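Local coordinates for nitrate regulatory protein (Klebsiella oxytoca, PDB 4AKK) that senses nitrate and nitrite and, in response, binds the nasF operon leader RNA at its terminator to bring about transcription antitermination, at residues A[172-177]-A[342-347]; A[54-59]-A[309-314]; A[236-241]-A[247-252]; A[224-229]-A[355-360]. All coordinates share one frame; numbering follows the deposited sequence.

Contact 1: A[172-177]-A[342-347]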
loop_
_atom_site.group_PDB
_atom_site.type_symbol
_atom_site.label_atom_id
_atom_site.label_comp_id
_atom_site.label_asym_id
_atom_site.label_seq_id
_atom_site.Cartn_x
_atom_site.Cartn_y
_atom_site.Cartn_z
ATOM N N GLN A 172 8.840 -5.170 -9.301
ATOM C CA GLN A 172 9.994 -5.652 -8.561
ATOM C C GLN A 172 11.262 -5.010 -9.107
ATOM O O GLN A 172 12.236 -4.820 -8.385
ATOM C CB GLN A 172 10.107 -7.170 -8.673
ATOM C CG GLN A 172 10.952 -7.763 -7.575
ATOM C CD GLN A 172 10.264 -7.651 -6.247
ATOM O OE1 GLN A 172 9.096 -8.025 -6.117
ATOM N NE2 GLN A 172 10.971 -7.126 -5.249
ATOM N N LEU A 173 11.237 -4.683 -10.395
ATOM C CA LEU A 173 12.347 -3.984 -11.030
ATOM C C LEU A 173 12.722 -2.697 -10.302
ATOM O O LEU A 173 13.890 -2.318 -10.287
ATOM C CB LEU A 173 12.030 -3.680 -12.498
ATOM C CG LEU A 173 12.278 -4.817 -13.483
ATOM C CD1 LEU A 173 12.170 -4.309 -14.911
ATOM C CD2 LEU A 173 13.640 -5.429 -13.234
ATOM N N ASN A 174 11.737 -2.032 -9.698
ATOM C CA ASN A 174 11.988 -0.813 -8.918
ATOM C C ASN A 174 12.797 -0.977 -7.623
ATOM O O ASN A 174 13.378 -0.009 -7.127
ATOM C CB ASN A 174 10.676 -0.090 -8.609
ATOM C CG ASN A 174 10.343 0.973 -9.637
ATOM O OD1 ASN A 174 11.169 1.308 -10.488
ATOM N ND2 ASN A 174 9.137 1.522 -9.555
ATOM N N ASP A 175 12.835 -2.185 -7.071
ATOM C CA ASP A 175 13.567 -2.417 -5.823
ATOM C C ASP A 175 15.078 -2.236 -6.002
ATOM O O ASP A 175 15.849 -2.308 -5.040
ATOM C CB ASP A 175 13.229 -3.796 -5.207
ATOM C CG ASP A 175 13.955 -4.964 -5.895
ATOM O OD1 ASP A 175 14.925 -4.724 -6.647
ATOM O OD2 ASP A 175 13.558 -6.136 -5.674
ATOM N N SER A 176 15.499 -2.013 -7.240
ATOM C CA SER A 176 16.908 -1.781 -7.522
ATOM C C SER A 176 17.087 -0.558 -8.403
ATOM O O SER A 176 18.117 -0.398 -9.066
ATOM C CB SER A 176 17.544 -3.009 -8.168
ATOM O OG SER A 176 17.880 -3.971 -7.180
ATOM N N ILE A 177 16.071 0.298 -8.407
ATOM C CA ILE A 177 16.128 1.556 -9.138
ATOM C C ILE A 177 16.074 2.730 -8.164
ATOM O O ILE A 177 15.037 3.001 -7.555
ATOM C CB ILE A 177 14.986 1.672 -10.156
ATOM C CG1 ILE A 177 15.094 0.549 -11.189
ATOM C CG2 ILE A 177 15.010 3.039 -10.825
ATOM C CD1 ILE A 177 14.159 0.697 -12.365
ATOM N N LEU A 342 4.389 7.589 -2.187
ATOM C CA LEU A 342 3.092 7.479 -2.846
ATOM C C LEU A 342 3.173 6.617 -4.099
ATOM O O LEU A 342 2.253 5.862 -4.393
ATOM C CB LEU A 342 2.531 8.853 -3.204
ATOM C CG LEU A 342 2.337 9.823 -2.037
ATOM C CD1 LEU A 342 1.620 11.086 -2.501
ATOM C CD2 LEU A 342 1.578 9.153 -0.905
ATOM N N VAL A 343 4.279 6.732 -4.831
ATOM C CA VAL A 343 4.469 5.956 -6.051
ATOM C C VAL A 343 4.603 4.466 -5.750
ATOM O O VAL A 343 4.004 3.637 -6.426
ATOM C CB VAL A 343 5.702 6.427 -6.847
ATOM C CG1 VAL A 343 6.034 5.438 -7.942
ATOM C CG2 VAL A 343 5.457 7.802 -7.439
ATOM N N ARG A 344 5.396 4.130 -4.740
ATOM C CA ARG A 344 5.536 2.738 -4.326
ATOM C C ARG A 344 4.196 2.187 -3.826
ATOM O O ARG A 344 3.858 1.031 -4.070
ATOM C CB ARG A 344 6.608 2.602 -3.244
ATOM C CG ARG A 344 8.003 3.073 -3.673
ATOM C CD ARG A 344 8.336 2.650 -5.105
ATOM N NE ARG A 344 9.777 2.574 -5.347
ATOM C CZ ARG A 344 10.551 3.619 -5.630
ATOM N NH1 ARG A 344 10.028 4.837 -5.703
ATOM N NH2 ARG A 344 11.853 3.448 -5.838
ATOM N N GLN A 345 3.432 3.030 -3.138
ATOM C CA GLN A 345 2.103 2.651 -2.665
ATOM C C GLN A 345 1.186 2.272 -3.826
ATOM O O GLN A 345 0.457 1.288 -3.751
ATOM C CB GLN A 345 1.469 3.788 -1.858
ATOM C CG GLN A 345 0.057 3.494 -1.374
ATOM C CD GLN A 345 0.019 2.368 -0.356
ATOM O OE1 GLN A 345 0.912 2.249 0.487
ATOM N NE2 GLN A 345 -1.014 1.532 -0.430
ATOM N N GLN A 346 1.227 3.059 -4.897
ATOM C CA GLN A 346 0.397 2.796 -6.067
ATOM C C GLN A 346 0.751 1.461 -6.721
ATOM O O GLN A 346 -0.131 0.672 -7.056
ATOM C CB GLN A 346 0.528 3.936 -7.075
ATOM C CG GLN A 346 -0.051 5.244 -6.574
ATOM C CD GLN A 346 -1.567 5.242 -6.596
ATOM O OE1 GLN A 346 -2.137 5.108 -7.791
ATOM N NE2 GLN A 346 -2.222 5.350 -5.553
ATOM N N ALA A 347 2.044 1.215 -6.901
ATOM C CA ALA A 347 2.506 -0.067 -7.400
ATOM C C ALA A 347 2.049 -1.223 -6.492
ATOM O O ALA A 347 1.619 -2.263 -6.997
ATOM C CB ALA A 347 4.022 -0.063 -7.581
#
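Arg344 is the side chain that crosses from helix 341-358 to the turn at 174-177, and it meets that turn mainly with its far end. CB starts off along the flank of its own helix. CG lies beside the backbone N (chi1 -60°), and a bend at chi2, -41°, brings CD round toward the turn, beyond which the chain is extended at chi3 and the guanidinium turns aside at chi4. The first atom to come near is Arg344 NE, which passes 4.3 Å from Asn174 CB. Beyond CZ, NH2 approaches two backbone carbonyls. Ile177 O lies off the guanidinium edge, close to its plane, 3.6 Å from Arg344 NH2. Asn174 O sits obliquely at 4.0 Å from Arg344 NH2. Neither is a hydrogen bond; any attraction would be the longer-range pull of a positive group near carbonyl oxygens. Asn174 O already accepts from Ile177 N, a bond that closes the turn. Asn174 is buried, and its ND2 donates to Ala183 O. Helix 180-212 therefore backs both partners, with Met186 and Val187 against Asn174 and Ala183 against Arg344, while Gln59 of helix 56-85 packs on Ile177 and Gln345 hydrogen-bonds His348 of the second subunit.

Contact 2: A[54-59]-A[309-314]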
loop_
_atom_site.group_PDB
_atom_site.type_symbol
_atom_site.label_atom_id
_atom_site.label_comp_id
_atom_site.label_asym_id
_atom_site.label_seq_id
_atom_site.Cartn_x
_atom_site.Cartn_y
_atom_site.Cartn_z
ATOM N N HIS A 54 24.259 2.514 -14.017
ATOM C CA HIS A 54 24.812 1.535 -14.950
ATOM C C HIS A 54 23.880 0.354 -15.213
ATOM O O HIS A 54 24.071 -0.387 -16.178
ATOM C CB HIS A 54 26.177 1.039 -14.460
ATOM C CG HIS A 54 27.232 2.099 -14.456
ATOM N ND1 HIS A 54 27.734 2.648 -13.295
ATOM C CD2 HIS A 54 27.867 2.727 -15.475
ATOM C CE1 HIS A 54 28.638 3.562 -13.598
ATOM N NE2 HIS A 54 28.739 3.630 -14.914
ATOM N N GLN A 55 22.876 0.185 -14.357
ATOM C CA GLN A 55 21.903 -0.887 -14.527
ATOM C C GLN A 55 20.680 -0.434 -15.324
ATOM O O GLN A 55 19.886 -1.255 -15.776
ATOM C CB GLN A 55 21.472 -1.428 -13.168
ATOM C CG GLN A 55 22.620 -1.949 -12.323
ATOM C CD GLN A 55 23.404 -3.061 -13.011
ATOM O OE1 GLN A 55 22.889 -3.761 -13.889
ATOM N NE2 GLN A 55 24.653 -3.237 -12.601
ATOM N N LEU A 56 20.550 0.878 -15.504
ATOM C CA LEU A 56 19.390 1.467 -16.166
ATOM C C LEU A 56 19.060 0.893 -17.536
ATOM O O LEU A 56 17.891 0.670 -17.863
ATOM C CB LEU A 56 19.575 2.974 -16.300
ATOM C CG LEU A 56 18.714 3.816 -15.371
ATOM C CD1 LEU A 56 18.730 3.244 -13.974
ATOM C CD2 LEU A 56 19.180 5.262 -15.393
ATOM N N ALA A 57 20.083 0.682 -18.352
ATOM C CA ALA A 57 19.856 0.224 -19.714
ATOM C C ALA A 57 19.233 -1.171 -19.736
ATOM O O ALA A 57 18.302 -1.433 -20.497
ATOM C CB ALA A 57 21.158 0.254 -20.519
ATOM N N GLN A 58 19.750 -2.065 -18.904
ATOM C CA GLN A 58 19.265 -3.435 -18.889
ATOM C C GLN A 58 17.894 -3.519 -18.205
ATOM O O GLN A 58 17.033 -4.302 -18.608
ATOM C CB GLN A 58 20.294 -4.384 -18.246
ATOM C CG GLN A 58 20.621 -4.115 -16.769
ATOM C CD GLN A 58 19.798 -4.960 -15.802
ATOM O OE1 GLN A 58 18.869 -5.656 -16.210
ATOM N NE2 GLN A 58 20.140 -4.901 -14.514
ATOM N N GLN A 59 17.689 -2.703 -17.177
ATOM C CA GLN A 59 16.392 -2.662 -16.508
ATOM C C GLN A 59 15.322 -2.147 -17.472
ATOM O O GLN A 59 14.246 -2.735 -17.597
ATOM C CB GLN A 59 16.465 -1.799 -15.247
ATOM C CG GLN A 59 17.400 -2.363 -14.197
ATOM C CD GLN A 59 17.737 -1.351 -13.120
ATOM O OE1 GLN A 59 17.623 -0.142 -13.328
ATOM N NE2 GLN A 59 18.149 -1.841 -11.957
ATOM N N ASP A 309 19.061 6.642 -21.139
ATOM C CA ASP A 309 20.279 7.067 -21.826
ATOM C C ASP A 309 20.744 8.447 -21.366
ATOM O O ASP A 309 21.918 8.642 -21.051
ATOM C CB ASP A 309 20.061 7.078 -23.338
ATOM C CG ASP A 309 19.971 5.679 -23.924
ATOM O OD1 ASP A 309 20.259 4.708 -23.189
ATOM O OD2 ASP A 309 19.615 5.549 -25.116
ATOM N N ALA A 310 19.818 9.399 -21.322
ATOM C CA ALA A 310 20.162 10.768 -20.972
ATOM C C ALA A 310 20.691 10.868 -19.545
ATOM O O ALA A 310 21.391 11.814 -19.201
ATOM C CB ALA A 310 18.968 11.687 -21.171
ATOM N N LEU A 311 20.358 9.889 -18.714
ATOM C CA LEU A 311 20.856 9.873 -17.348
ATOM C C LEU A 311 22.266 9.304 -17.289
ATOM O O LEU A 311 23.106 9.778 -16.527
ATOM C CB LEU A 311 19.924 9.069 -16.447
ATOM C CG LEU A 311 18.633 9.790 -16.084
ATOM C CD1 LEU A 311 17.700 8.828 -15.377
ATOM C CD2 LEU A 311 18.935 11.008 -15.212
ATOM N N LEU A 312 22.520 8.283 -18.097
ATOM C CA LEU A 312 23.858 7.726 -18.220
ATOM C C LEU A 312 24.804 8.769 -18.818
ATOM O O LEU A 312 25.997 8.791 -18.514
ATOM C CB LEU A 312 23.829 6.470 -19.092
ATOM C CG LEU A 312 25.096 5.614 -19.121
ATOM C CD1 LEU A 312 25.510 5.193 -17.717
ATOM C CD2 LEU A 312 24.884 4.401 -20.013
ATOM N N GLU A 313 24.259 9.641 -19.658
ATOM C CA GLU A 313 25.048 10.686 -20.300
ATOM C C GLU A 313 24.763 12.061 -19.691
ATOM O O GLU A 313 24.401 13.001 -20.401
ATOM C CB GLU A 313 24.760 10.708 -21.804
ATOM C CG GLU A 313 24.812 9.330 -22.464
ATOM C CD GLU A 313 24.537 9.382 -23.957
ATOM O OE1 GLU A 313 24.636 10.484 -24.536
ATOM O OE2 GLU A 313 24.225 8.324 -24.550
ATOM N N GLY A 314 24.926 12.180 -18.376
ATOM C CA GLY A 314 24.624 13.424 -17.690
ATOM C C GLY A 314 25.793 13.943 -16.876
ATOM O O GLY A 314 25.815 13.819 -15.652
#
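Leu56 and Leu311 make an apolar helix-to-helix contact near the periphery of the all-helical chain, where the first turn of helix 56-85 meets the last turn of the long helix 277-312. Leu56 extends CD2 against the other leucine, 3.9 Å from Leu311 CD1. The same methyl, Leu56 CD2, also rests 4.0 Å from Leu311 CB, so one branch of Leu56 spans the base and the tip of its partner. Leu56 holds an unusual first torsion, chi1 -107°, well off a staggered position, with its CB directed at the opposing helix. The two side chains meet at a slant. A second, more exposed pair lies alongside: Leu312 CD1 approaches His54 CD2 at 4.1 Å, oblique to the imidazole plane, and here the side chains cross at about a right angle. Leu312 reaches the ring because its CG stands anti to the backbone N (chi1 -169°). His54 contributes carbon atoms to this contact, while its ND1 is bonded to Gln51 O. No hydrogen bond joins the two segments. Helix 277-312 stops here, with Glu313 leaving helical geometry just before the unmodelled residues 315-329. Leu311 also touches Asp179, Gln59 NE2 bonds Ser176 O, and Gln58 lies against Pro115 and Ala116 of helix 92-117.

Contact 3: A[236-241]-A[247-252]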
loop_
_atom_site.group_PDB
_atom_site.type_symbol
_atom_site.label_atom_id
_atom_site.label_comp_id
_atom_site.label_asym_id
_atom_site.label_seq_id
_atom_site.Cartn_x
_atom_site.Cartn_y
_atom_site.Cartn_z
ATOM N N SER A 236 -3.818 5.708 -12.043
ATOM C CA SER A 236 -2.425 5.723 -11.638
ATOM C C SER A 236 -1.500 6.140 -12.798
ATOM O O SER A 236 -0.613 6.979 -12.614
ATOM C CB SER A 236 -2.013 4.379 -11.042
ATOM O OG SER A 236 -0.611 4.328 -10.864
ATOM N N PHE A 237 -1.718 5.585 -13.987
ATOM C CA PHE A 237 -0.915 5.976 -15.154
ATOM C C PHE A 237 -0.979 7.487 -15.408
ATOM O O PHE A 237 0.040 8.121 -15.660
ATOM C CB PHE A 237 -1.329 5.217 -16.426
ATOM C CG PHE A 237 -0.953 5.930 -17.702
ATOM C CD1 PHE A 237 0.359 5.918 -18.163
ATOM C CD2 PHE A 237 -1.904 6.645 -18.421
ATOM C CE1 PHE A 237 0.714 6.592 -19.319
ATOM C CE2 PHE A 237 -1.553 7.327 -19.586
ATOM C CZ PHE A 237 -0.248 7.300 -20.035
ATOM N N GLN A 238 -2.180 8.054 -15.337
ATOM C CA GLN A 238 -2.378 9.464 -15.638
ATOM C C GLN A 238 -1.744 10.360 -14.594
ATOM O O GLN A 238 -1.159 11.375 -14.928
ATOM C CB GLN A 238 -3.862 9.786 -15.779
ATOM C CG GLN A 238 -4.511 9.060 -16.948
ATOM C CD GLN A 238 -5.877 9.612 -17.291
ATOM O OE1 GLN A 238 -6.901 8.963 -17.052
ATOM N NE2 GLN A 238 -5.903 10.821 -17.850
ATOM N N ALA A 239 -1.856 9.984 -13.328
ATOM C CA ALA A 239 -1.209 10.745 -12.274
ATOM C C ALA A 239 0.314 10.753 -12.424
ATOM O O ALA A 239 0.968 11.721 -12.054
ATOM C CB ALA A 239 -1.610 10.213 -10.902
ATOM N N LEU A 240 0.884 9.693 -12.980
ATOM C CA LEU A 240 2.337 9.542 -12.928
ATOM C C LEU A 240 3.071 9.807 -14.219
ATOM O O LEU A 240 4.287 9.981 -14.210
ATOM C CB LEU A 240 2.716 8.155 -12.436
ATOM C CG LEU A 240 2.389 7.906 -10.969
ATOM C CD1 LEU A 240 2.598 6.443 -10.652
ATOM C CD2 LEU A 240 3.254 8.803 -10.080
ATOM N N ALA A 241 2.348 9.830 -15.330
ATOM C CA ALA A 241 2.993 9.964 -16.632
ATOM C C ALA A 241 3.297 11.420 -16.974
ATOM O O ALA A 241 2.878 12.337 -16.271
ATOM C CB ALA A 241 2.147 9.315 -17.727
ATOM N N ALA A 247 -1.353 13.165 -22.936
ATOM C CA ALA A 247 -1.935 13.794 -24.116
ATOM C C ALA A 247 -2.172 12.755 -25.210
ATOM O O ALA A 247 -3.284 12.619 -25.727
ATOM C CB ALA A 247 -1.026 14.904 -24.627
ATOM N N LEU A 248 -1.118 12.023 -25.557
ATOM C CA LEU A 248 -1.217 10.992 -26.585
ATOM C C LEU A 248 -2.315 9.984 -26.265
ATOM O O LEU A 248 -3.040 9.537 -27.154
ATOM C CB LEU A 248 0.117 10.260 -26.745
ATOM C CG LEU A 248 0.064 9.153 -27.791
ATOM C CD1 LEU A 248 -0.098 9.768 -29.171
ATOM C CD2 LEU A 248 1.306 8.279 -27.726
ATOM N N PHE A 249 -2.419 9.628 -24.986
ATOM C CA PHE A 249 -3.411 8.679 -24.492
ATOM C C PHE A 249 -4.822 9.232 -24.670
ATOM O O PHE A 249 -5.730 8.525 -25.092
ATOM C CB PHE A 249 -3.137 8.392 -23.005
ATOM C CG PHE A 249 -4.104 7.428 -22.362
ATOM C CD1 PHE A 249 -4.210 6.119 -22.814
ATOM C CD2 PHE A 249 -4.871 7.819 -21.272
ATOM C CE1 PHE A 249 -5.083 5.222 -22.206
ATOM C CE2 PHE A 249 -5.745 6.936 -20.658
ATOM C CZ PHE A 249 -5.854 5.628 -21.128
ATOM N N ALA A 250 -5.004 10.503 -24.340
ATOM C CA ALA A 250 -6.327 11.109 -24.389
ATOM C C ALA A 250 -6.814 11.206 -25.825
ATOM O O ALA A 250 -8.010 11.097 -26.096
ATOM C CB ALA A 250 -6.304 12.484 -23.736
ATOM N N GLU A 251 -5.871 11.406 -26.741
ATOM C CA GLU A 251 -6.191 11.540 -28.158
ATOM C C GLU A 251 -6.328 10.183 -28.864
ATOM O O GLU A 251 -7.272 9.969 -29.626
ATOM C CB GLU A 251 -5.133 12.405 -28.857
ATOM C CG GLU A 251 -4.940 13.789 -28.220
ATOM C CD GLU A 251 -3.796 14.589 -28.847
ATOM O OE1 GLU A 251 -2.715 14.006 -29.092
ATOM O OE2 GLU A 251 -3.977 15.805 -29.086
ATOM N N GLN A 252 -5.394 9.271 -28.598
ATOM C CA GLN A 252 -5.344 7.976 -29.287
ATOM C C GLN A 252 -6.295 6.909 -28.733
ATOM O O GLN A 252 -6.685 5.993 -29.449
ATOM C CB GLN A 252 -3.918 7.416 -29.275
ATOM C CG GLN A 252 -2.919 8.203 -30.100
ATOM C CD GLN A 252 -3.000 7.876 -31.579
ATOM O OE1 GLN A 252 -2.630 6.779 -32.006
ATOM N NE2 GLN A 252 -3.478 8.832 -32.372
#
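Phe237 O takes two backbone donors, Ala241 N at 2.9 Å and Leu240 N at 3.2 Å, as helix 217-240 comes to its end. The side chain of the same residue carries the contact with the next helix. Its ring presents an edge to the face of Phe249, a T-shaped pair with centroids 5.2 Å apart and planes at 75°. The leading atom is Phe237 CE2: it stands 3.8 Å from Phe249 CD2, equally near Phe249 CG, and only slightly farther from Phe249 CB. The edge therefore comes down on the part of the Phe249 ring nearest its backbone, not over the middle. Both phenylalanines have CG anti to the backbone N (chi1 157° for Phe237 and 180° for Phe249), and the two side chains run past each other in opposite senses. Gln238 adds a looser touch at the exposed side, where Gln238 OE1 lies 4.3 Å from Phe249 CE2 at the ring edge, near its plane. Phe237 also makes an edge-to-face pair with Phe192 and packs on Leu300, while Phe249 rests on Leu293 of helix 277-312. The arrangement is one of two consecutive helices, 217-240 and 243-252, joined by a very short turn and bridged by a T-shaped aromatic pair within the nitrate-sensing NIT region.

Contact 4: A[224-229]-A[355-360]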
loop_
_atom_site.group_PDB
_atom_site.type_symbol
_atom_site.label_atom_id
_atom_site.label_comp_id
_atom_site.label_asym_id
_atom_site.label_seq_id
_atom_site.Cartn_x
_atom_site.Cartn_y
_atom_site.Cartn_z
ATOM N N VAL A 224 -17.536 -7.369 -15.026
ATOM C CA VAL A 224 -17.607 -6.130 -14.290
ATOM C C VAL A 224 -16.315 -5.864 -13.511
ATOM O O VAL A 224 -15.838 -4.732 -13.462
ATOM C CB VAL A 224 -18.799 -6.167 -13.309
ATOM C CG1 VAL A 224 -18.686 -5.059 -12.269
ATOM C CG2 VAL A 224 -20.114 -6.076 -14.082
ATOM N N ASP A 225 -15.764 -6.904 -12.892
ATOM C CA ASP A 225 -14.577 -6.735 -12.055
ATOM C C ASP A 225 -13.366 -6.345 -12.911
ATOM O O ASP A 225 -12.511 -5.580 -12.479
ATOM C CB ASP A 225 -14.259 -8.015 -11.261
ATOM C CG ASP A 225 -15.335 -8.375 -10.224
ATOM O OD1 ASP A 225 -16.081 -7.482 -9.747
ATOM O OD2 ASP A 225 -15.418 -9.585 -9.891
ATOM N N ARG A 226 -13.293 -6.886 -14.118
ATOM C CA ARG A 226 -12.205 -6.561 -15.038
ATOM C C ARG A 226 -12.340 -5.125 -15.501
ATOM O O ARG A 226 -11.347 -4.412 -15.656
ATOM C CB ARG A 226 -12.207 -7.499 -16.247
ATOM C CG ARG A 226 -11.998 -8.968 -15.909
ATOM C CD ARG A 226 -10.957 -9.115 -14.829
ATOM N NE ARG A 226 -10.627 -10.499 -14.505
ATOM C CZ ARG A 226 -11.327 -11.270 -13.676
ATOM N NH1 ARG A 226 -12.442 -10.819 -13.108
ATOM N NH2 ARG A 226 -10.921 -12.507 -13.435
ATOM N N ILE A 227 -13.576 -4.682 -15.690
ATOM C CA ILE A 227 -13.808 -3.312 -16.151
ATOM C C ILE A 227 -13.513 -2.273 -15.058
ATOM O O ILE A 227 -12.809 -1.299 -15.297
ATOM C CB ILE A 227 -15.235 -3.122 -16.708
ATOM C CG1 ILE A 227 -15.409 -3.968 -17.974
ATOM C CG2 ILE A 227 -15.511 -1.631 -16.981
ATOM C CD1 ILE A 227 -16.863 -4.381 -18.263
ATOM N N ASP A 228 -14.044 -2.489 -13.863
ATOM C CA ASP A 228 -13.768 -1.588 -12.742
ATOM C C ASP A 228 -12.287 -1.574 -12.378
ATOM O O ASP A 228 -11.758 -0.550 -11.986
ATOM C CB ASP A 228 -14.585 -1.996 -11.518
ATOM C CG ASP A 228 -16.075 -1.801 -11.722
ATOM O OD1 ASP A 228 -16.460 -0.988 -12.597
ATOM O OD2 ASP A 228 -16.853 -2.458 -10.995
ATOM N N GLY A 229 -11.625 -2.719 -12.502
ATOM C CA GLY A 229 -10.216 -2.818 -12.162
ATOM C C GLY A 229 -9.323 -1.930 -13.008
ATOM O O GLY A 229 -8.263 -1.482 -12.559
ATOM N N GLY A 355 -3.551 -9.683 -7.760
ATOM C CA GLY A 355 -3.660 -10.929 -7.022
ATOM C C GLY A 355 -5.095 -11.262 -6.653
ATOM O O GLY A 355 -5.534 -12.389 -6.831
ATOM N N GLN A 356 -5.828 -10.278 -6.135
ATOM C CA GLN A 356 -7.215 -10.490 -5.730
ATOM C C GLN A 356 -8.078 -11.004 -6.878
ATOM O O GLN A 356 -8.903 -11.890 -6.669
ATOM C CB GLN A 356 -7.819 -9.198 -5.175
ATOM C CG GLN A 356 -7.193 -8.735 -3.872
ATOM C CD GLN A 356 -7.637 -7.341 -3.479
ATOM O OE1 GLN A 356 -8.018 -6.533 -4.329
ATOM N NE2 GLN A 356 -7.589 -7.050 -2.184
ATOM N N LEU A 357 -7.901 -10.442 -8.080
ATOM C CA LEU A 357 -8.711 -10.842 -9.237
ATOM C C LEU A 357 -8.352 -12.249 -9.694
ATOM O O LEU A 357 -9.112 -12.894 -10.411
ATOM C CB LEU A 357 -8.552 -9.863 -10.411
ATOM C CG LEU A 357 -9.095 -8.447 -10.196
ATOM C CD1 LEU A 357 -8.534 -7.470 -11.232
ATOM C CD2 LEU A 357 -10.618 -8.440 -10.201
ATOM N N ALA A 358 -7.181 -12.709 -9.275
ATOM C CA ALA A 358 -6.681 -14.010 -9.675
ATOM C C ALA A 358 -7.037 -15.092 -8.654
ATOM O O ALA A 358 -6.853 -16.280 -8.917
ATOM C CB ALA A 358 -5.177 -13.944 -9.863
ATOM N N SER A 359 -7.534 -14.672 -7.495
ATOM C CA SER A 359 -7.780 -15.578 -6.375
ATOM C C SER A 359 -9.271 -15.781 -6.135
ATOM O O SER A 359 -10.022 -14.814 -5.989
ATOM C CB SER A 359 -7.127 -15.029 -5.103
ATOM O OG SER A 359 -7.761 -15.532 -3.931
ATOM N N LEU A 360 -9.693 -17.042 -6.092
ATOM C CA LEU A 360 -11.077 -17.391 -5.771
ATOM C C LEU A 360 -11.431 -17.103 -4.315
ATOM O O LEU A 360 -12.546 -16.678 -4.005
ATOM C CB LEU A 360 -11.341 -18.868 -6.083
ATOM C CG LEU A 360 -11.702 -19.197 -7.523
ATOM C CD1 LEU A 360 -11.964 -20.697 -7.677
ATOM C CD2 LEU A 360 -12.916 -18.380 -7.945
#
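The junction between the NIT sensor and the ANTAR RNA-binding region is where this contact lies: the last turn of helix 341-358 leans on the middle of helix 217-240. Leu357 leads, pointing its CB at the other helix. Leu357 CD2 packs 3.8 Å from Asp225 CB and 4.1 Å from Asp225 O. The same methyl, Leu357 CD2, lies over one face of the Arg226 guanidinium, with Arg226 NH1 4.2 Å away, so a flat charged group covers an apolar branch. Arg226 gets there by a bend at chi2, -40°; the chain is then extended at chi3, with the guanidinium turned at chi4, and passes Leu357 in the opposite sense. Arg226 NH2 comes to 3.5 Å from Leu357 O, too loose for a hydrogen bond, though a positive group beside a carbonyl at a helix C-terminus would probably be favourable. The hydrogen-bonding partners are outside the two segments: Arg226 NE bonds Gln201 OE1, and Asp225 OD1 takes Gln221 NE2. Two residues past Leu357, Ser359 N-caps helix 360-380 through Asp362 N. Around the contact, helix 180-212 supplies Leu198 to Leu357 and Leu205 to Arg226, and Arg402, from a loop of the ANTAR region, also packs on Leu357.

In the fold
Contact 1 is the buried one; contacts 2 and 3 are partly buried, and contact 4 lies at the surface although its centre is closest to that of the chain. Contacts 1 and 4 both use helix 341-358, and contacts 3 and 4 both use helix 217-240, so these two helices are joined to each other and to their surroundings. Contacts 1 and 3 touch where Val343 meets Leu240, and contacts 1 and 2 where Gln59 meets Ser176. The chemistry differs: an arginine near backbone carbonyls in contact 1, leucine packing at helix ends in contact 2, a T-shaped aromatic pair in contact 3, and a leucine methyl against an arginine face in contact 4.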